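Local coordinates for protein Sf11-rnase (Nicotiana alata, PDB 1IOO) that cleaves RNA as a secreted stylar ribonuclease of the T2 family and is associated with gametophytic self-incompatibility, at residues Trp84-Gln87 and Tyr88-Gly92; Lys97-Asn100 and Gln101-Phe105. All blocks are in the same frame, centred on the assembly; numbering follows the deposited sequence.

Contact 1: Trp84-Gln87 and Tyr88-Gly92; sequences WKYQ and YIKHG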
# COMPACT_ATOMS: atom_id res chain seq x y z
N TRP A 84 6.88 10.51 -2.39
CA TRP A 84 6.62 10.75 -0.99
C TRP A 84 5.95 12.10 -0.79
O TRP A 84 5.01 12.23 -0.02
CB TRP A 84 7.91 10.67 -0.16
CG TRP A 84 8.57 9.33 -0.27
CD1 TRP A 84 7.96 8.13 -0.51
CD2 TRP A 84 9.98 9.06 -0.20
NE1 TRP A 84 8.90 7.13 -0.61
CE2 TRP A 84 10.15 7.67 -0.42
CE3 TRP A 84 11.12 9.85 0.03
CZ2 TRP A 84 11.40 7.05 -0.42
CZ3 TRP A 84 12.38 9.23 0.02
CH2 TRP A 84 12.50 7.85 -0.21
N LYS A 85 6.44 13.10 -1.52
CA LYS A 85 5.87 14.44 -1.43
C LYS A 85 4.41 14.44 -1.91
O LYS A 85 3.54 14.99 -1.25
CB LYS A 85 6.66 15.45 -2.27
CG LYS A 85 6.05 16.86 -2.21
CD LYS A 85 6.64 17.81 -3.24
CE LYS A 85 8.08 18.15 -2.96
NZ LYS A 85 8.52 19.24 -3.88
N TYR A 86 4.17 13.81 -3.05
CA TYR A 86 2.82 13.76 -3.60
C TYR A 86 1.86 13.07 -2.63
O TYR A 86 0.76 13.57 -2.37
CB TYR A 86 2.81 13.02 -4.93
CG TYR A 86 1.46 12.98 -5.60
CD1 TYR A 86 0.81 14.16 -5.95
CD2 TYR A 86 0.84 11.77 -5.90
CE1 TYR A 86 -0.43 14.14 -6.59
CE2 TYR A 86 -0.39 11.74 -6.55
CZ TYR A 86 -1.02 12.92 -6.89
OH TYR A 86 -2.23 12.89 -7.56
N GLN A 87 2.28 11.94 -2.09
CA GLN A 87 1.45 11.18 -1.17
C GLN A 87 1.18 11.96 0.11
O GLN A 87 0.08 11.89 0.67
CB GLN A 87 2.11 9.83 -0.84
CG GLN A 87 2.13 8.87 -2.03
CD GLN A 87 0.74 8.43 -2.47
OE1 GLN A 87 0.48 8.25 -3.66
NE2 GLN A 87 -0.16 8.24 -1.51
N TYR A 88 2.17 12.71 0.57
CA TYR A 88 2.01 13.50 1.79
C TYR A 88 1.00 14.63 1.59
O TYR A 88 0.14 14.86 2.43
CB TYR A 88 3.34 14.09 2.24
CG TYR A 88 3.23 14.85 3.54
CD1 TYR A 88 2.79 14.20 4.69
CD2 TYR A 88 3.55 16.20 3.63
CE1 TYR A 88 2.67 14.87 5.90
CE2 TYR A 88 3.43 16.89 4.83
CZ TYR A 88 2.99 16.22 5.97
OH TYR A 88 2.88 16.88 7.17
N ILE A 89 1.11 15.33 0.47
CA ILE A 89 0.21 16.45 0.20
C ILE A 89 -1.21 15.97 -0.10
O ILE A 89 -2.18 16.57 0.36
CB ILE A 89 0.74 17.30 -0.98
CG1 ILE A 89 2.02 18.00 -0.53
CG2 ILE A 89 -0.31 18.31 -1.42
CD1 ILE A 89 2.72 18.75 -1.61
N LYS A 90 -1.34 14.87 -0.84
CA LYS A 90 -2.66 14.37 -1.20
C LYS A 90 -3.34 13.61 -0.06
O LYS A 90 -4.55 13.73 0.12
CB LYS A 90 -2.55 13.47 -2.43
CG LYS A 90 -3.90 12.97 -2.95
CD LYS A 90 -3.73 12.14 -4.22
CE LYS A 90 -5.08 11.73 -4.78
NZ LYS A 90 -4.93 10.99 -6.06
N HIS A 91 -2.58 12.83 0.70
CA HIS A 91 -3.19 12.01 1.75
C HIS A 91 -2.74 12.41 3.14
O HIS A 91 -3.56 12.46 4.06
CB HIS A 91 -2.88 10.53 1.47
CG HIS A 91 -3.57 10.02 0.24
ND1 HIS A 91 -4.94 9.87 0.17
CD2 HIS A 91 -3.08 9.67 -0.98
CE1 HIS A 91 -5.27 9.46 -1.04
NE2 HIS A 91 -4.16 9.32 -1.76
N GLY A 92 -1.45 12.68 3.32
CA GLY A 92 -0.98 13.06 4.64
C GLY A 92 -1.71 14.30 5.15
O GLY A 92 -1.86 14.51 6.35

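Contact 2: Lys97-Asn100 and Gln101-Phe105; sequences KRYN and QNTYF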
# COMPACT_ATOMS: atom_id res chain seq x y z
N LYS A 97 -4.09 16.32 12.45
CA LYS A 97 -4.36 16.54 13.87
C LYS A 97 -3.59 15.56 14.74
O LYS A 97 -3.09 15.92 15.80
CB LYS A 97 -5.86 16.44 14.16
CG LYS A 97 -6.67 17.53 13.48
CD LYS A 97 -8.13 17.49 13.91
CE LYS A 97 -8.93 18.54 13.17
NZ LYS A 97 -8.35 19.90 13.36
N ARG A 98 -3.46 14.33 14.26
CA ARG A 98 -2.78 13.30 15.02
C ARG A 98 -1.34 13.09 14.55
O ARG A 98 -0.52 12.57 15.30
CB ARG A 98 -3.51 11.96 14.89
CG ARG A 98 -4.94 11.91 15.41
CD ARG A 98 -5.43 10.47 15.38
NE ARG A 98 -6.81 10.32 15.86
CZ ARG A 98 -7.88 10.74 15.21
NH1 ARG A 98 -7.76 11.35 14.03
NH2 ARG A 98 -9.09 10.54 15.72
N TYR A 99 -1.03 13.52 13.34
CA TYR A 99 0.31 13.27 12.81
C TYR A 99 0.94 14.48 12.15
O TYR A 99 0.27 15.38 11.66
CB TYR A 99 0.26 12.16 11.75
CG TYR A 99 -0.45 10.92 12.19
CD1 TYR A 99 -1.80 10.73 11.93
CD2 TYR A 99 0.22 9.96 12.95
CE1 TYR A 99 -2.48 9.63 12.42
CE2 TYR A 99 -0.45 8.86 13.44
CZ TYR A 99 -1.80 8.70 13.18
OH TYR A 99 -2.47 7.63 13.73
N ASN A 100 2.27 14.49 12.18
CA ASN A 100 3.05 15.47 11.44
C ASN A 100 3.77 14.73 10.33
O ASN A 100 3.60 13.52 10.19
CB ASN A 100 4.03 16.23 12.35
CG ASN A 100 4.95 15.31 13.13
OD1 ASN A 100 5.60 14.44 12.56
ND2 ASN A 100 5.02 15.52 14.44
N GLN A 101 4.56 15.42 9.51
CA GLN A 101 5.21 14.72 8.42
C GLN A 101 6.03 13.52 8.91
O GLN A 101 5.95 12.43 8.36
CB GLN A 101 6.12 15.64 7.62
CG GLN A 101 6.66 14.96 6.37
CD GLN A 101 7.67 15.81 5.63
OE1 GLN A 101 7.52 17.03 5.55
NE2 GLN A 101 8.69 15.17 5.07
N ASN A 102 6.80 13.74 9.97
CA ASN A 102 7.66 12.70 10.51
C ASN A 102 6.87 11.52 11.08
O ASN A 102 7.23 10.36 10.84
CB ASN A 102 8.58 13.28 11.59
CG ASN A 102 9.68 14.15 11.01
OD1 ASN A 102 10.38 14.85 11.73
ND2 ASN A 102 9.85 14.09 9.69
N THR A 103 5.82 11.79 11.84
CA THR A 103 5.06 10.69 12.45
C THR A 103 4.13 10.02 11.44
O THR A 103 3.76 8.86 11.62
CB THR A 103 4.30 11.14 13.70
OG1 THR A 103 3.41 12.20 13.37
CG2 THR A 103 5.29 11.63 14.74
N TYR A 104 3.76 10.73 10.38
CA TYR A 104 2.95 10.13 9.33
C TYR A 104 3.76 9.07 8.59
O TYR A 104 3.32 7.93 8.43
CB TYR A 104 2.45 11.21 8.37
CG TYR A 104 1.81 10.66 7.10
CD1 TYR A 104 2.51 10.64 5.90
CD2 TYR A 104 0.50 10.18 7.11
CE1 TYR A 104 1.93 10.17 4.73
CE2 TYR A 104 -0.10 9.70 5.94
CZ TYR A 104 0.63 9.70 4.75
OH TYR A 104 0.07 9.23 3.58
N PHE A 105 4.95 9.45 8.14
CA PHE A 105 5.80 8.48 7.46
C PHE A 105 6.30 7.42 8.44
O PHE A 105 6.44 6.25 8.08
CB PHE A 105 6.97 9.18 6.75
CG PHE A 105 6.57 9.81 5.45
CD1 PHE A 105 6.11 11.13 5.41
CD2 PHE A 105 6.59 9.07 4.28
CE1 PHE A 105 5.67 11.70 4.21
CE2 PHE A 105 6.16 9.63 3.07
CZ PHE A 105 5.69 10.94 3.04
O HOH W 1 2.13 12.94 15.76

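Contact 1: Trp84-Gln87 and Tyr88-Gly92
Two backbone N-H groups grip the carbonyl oxygen of Q87: H91 N lies 2.8 Å from Q87 O and G92 N 3.2 Å from the same atom. The second of these spans five residues, so helix 82-92 of this RNase T2 fold ends in a wider pi-type turn at 88-92. The two donors reach the oxygen differently. G92 N sits in the carbonyl plane, on a lone pair, whereas H91 N is tilted 34° from that plane. Upstream the bonding is ordinary alpha-helical, with Y88 N, I89 N and K90 N donating to the carbonyls of W84, K85 and Y86.

The helix carries part of the active site on one side. H91 is the proton acceptor of the reaction, and Q87, by similarity also an active-site residue, stands beside it one turn earlier. Their side chains point the same way, with amide and imidazole planes only 17° apart. The H91 ring also stacks on W35 of strand 30-37. K90, probably a ligand of the RNA 3'-phosphate, lays its CG over one face of the H91 ring, 3.8 Å above the plane and toward the rim.

Y86 and K90 run side by side. With CG anti to the backbone N (chi1 -176°) and the chain extended beyond it, K90 brings CD to 3.9 Å from Y86 CZ. At the start of 84-87, W84 NE1 is hydrogen-bonded to W67 O. K85 and I89 touch through their aliphatic parts, K85 CG lying 3.9 Å from I89 CD1.

Contact 2: Lys97-Asn100 and Gln101-Phe105
The Y99 ring has T103 OG1 at its edge, near the ring plane, 3.9 Å from Y99 CD2, while one face carries CB of its own neighbour R98. Further along, F105 takes CD1 of Y104 over one face, offset toward the rim. Y99 CB meets Y104 CB at 4.1 Å, a small apolar contact between the loop and the first turn of helix 101-113.

That turn opens with a capping box between N100, the N-cap, and T103. Its two bonds run in opposite senses: T103 N donates to N100 OD1 at 2.8 Å, and N100 N donates back to T103 OG1, also at 2.8 Å and fairly straight (163°). The T103 N-H approaches the amide oxygen tilted 32° from its carbonyl plane. N100 holds CG between its backbone N and carbonyl carbon (chi1 55°), which swings OD1 over the start of the helix; the two side chains of the box cross at about a right angle. Y104 N then closes the first regular turn on N100 O.

A water links T103 OG1 to the preceding loop, donating to R98 O at 2.7 Å. On the loop side R98 forms a salt bridge with D1 and Y99 OH is hydrogen-bonded to P172 O; on the helix side Y104 OH is hydrogen-bonded to L34 O.

The T103 hydroxyl thus meets both the N100 N-H and a water, while the N100 amide oxygen satisfies an N-H that has no helical carbonyl ahead of it; together they fix where the helix starts at an exposed surface.

In the fold
Contact 1 ends where helix 82-92 ends, and contact 2 follows it along the chain, opening helix 101-113 after a short loop. Their centres lie 11 Å apart on the same side of the molecule, and the two helices pack directly. Y88 CD1 meets Y104 CD1 at 3.8 Å, Y104 CE2 rests against G92 CA at 3.7 Å, and the F105 ring reaches the W84 carbonyl. The capped start of the second helix therefore lies against the helix bearing the catalytic histidine. Y104 belongs to the second helix, touches H91 on the first, and reaches strand 30-37 of the central antiparallel sheet.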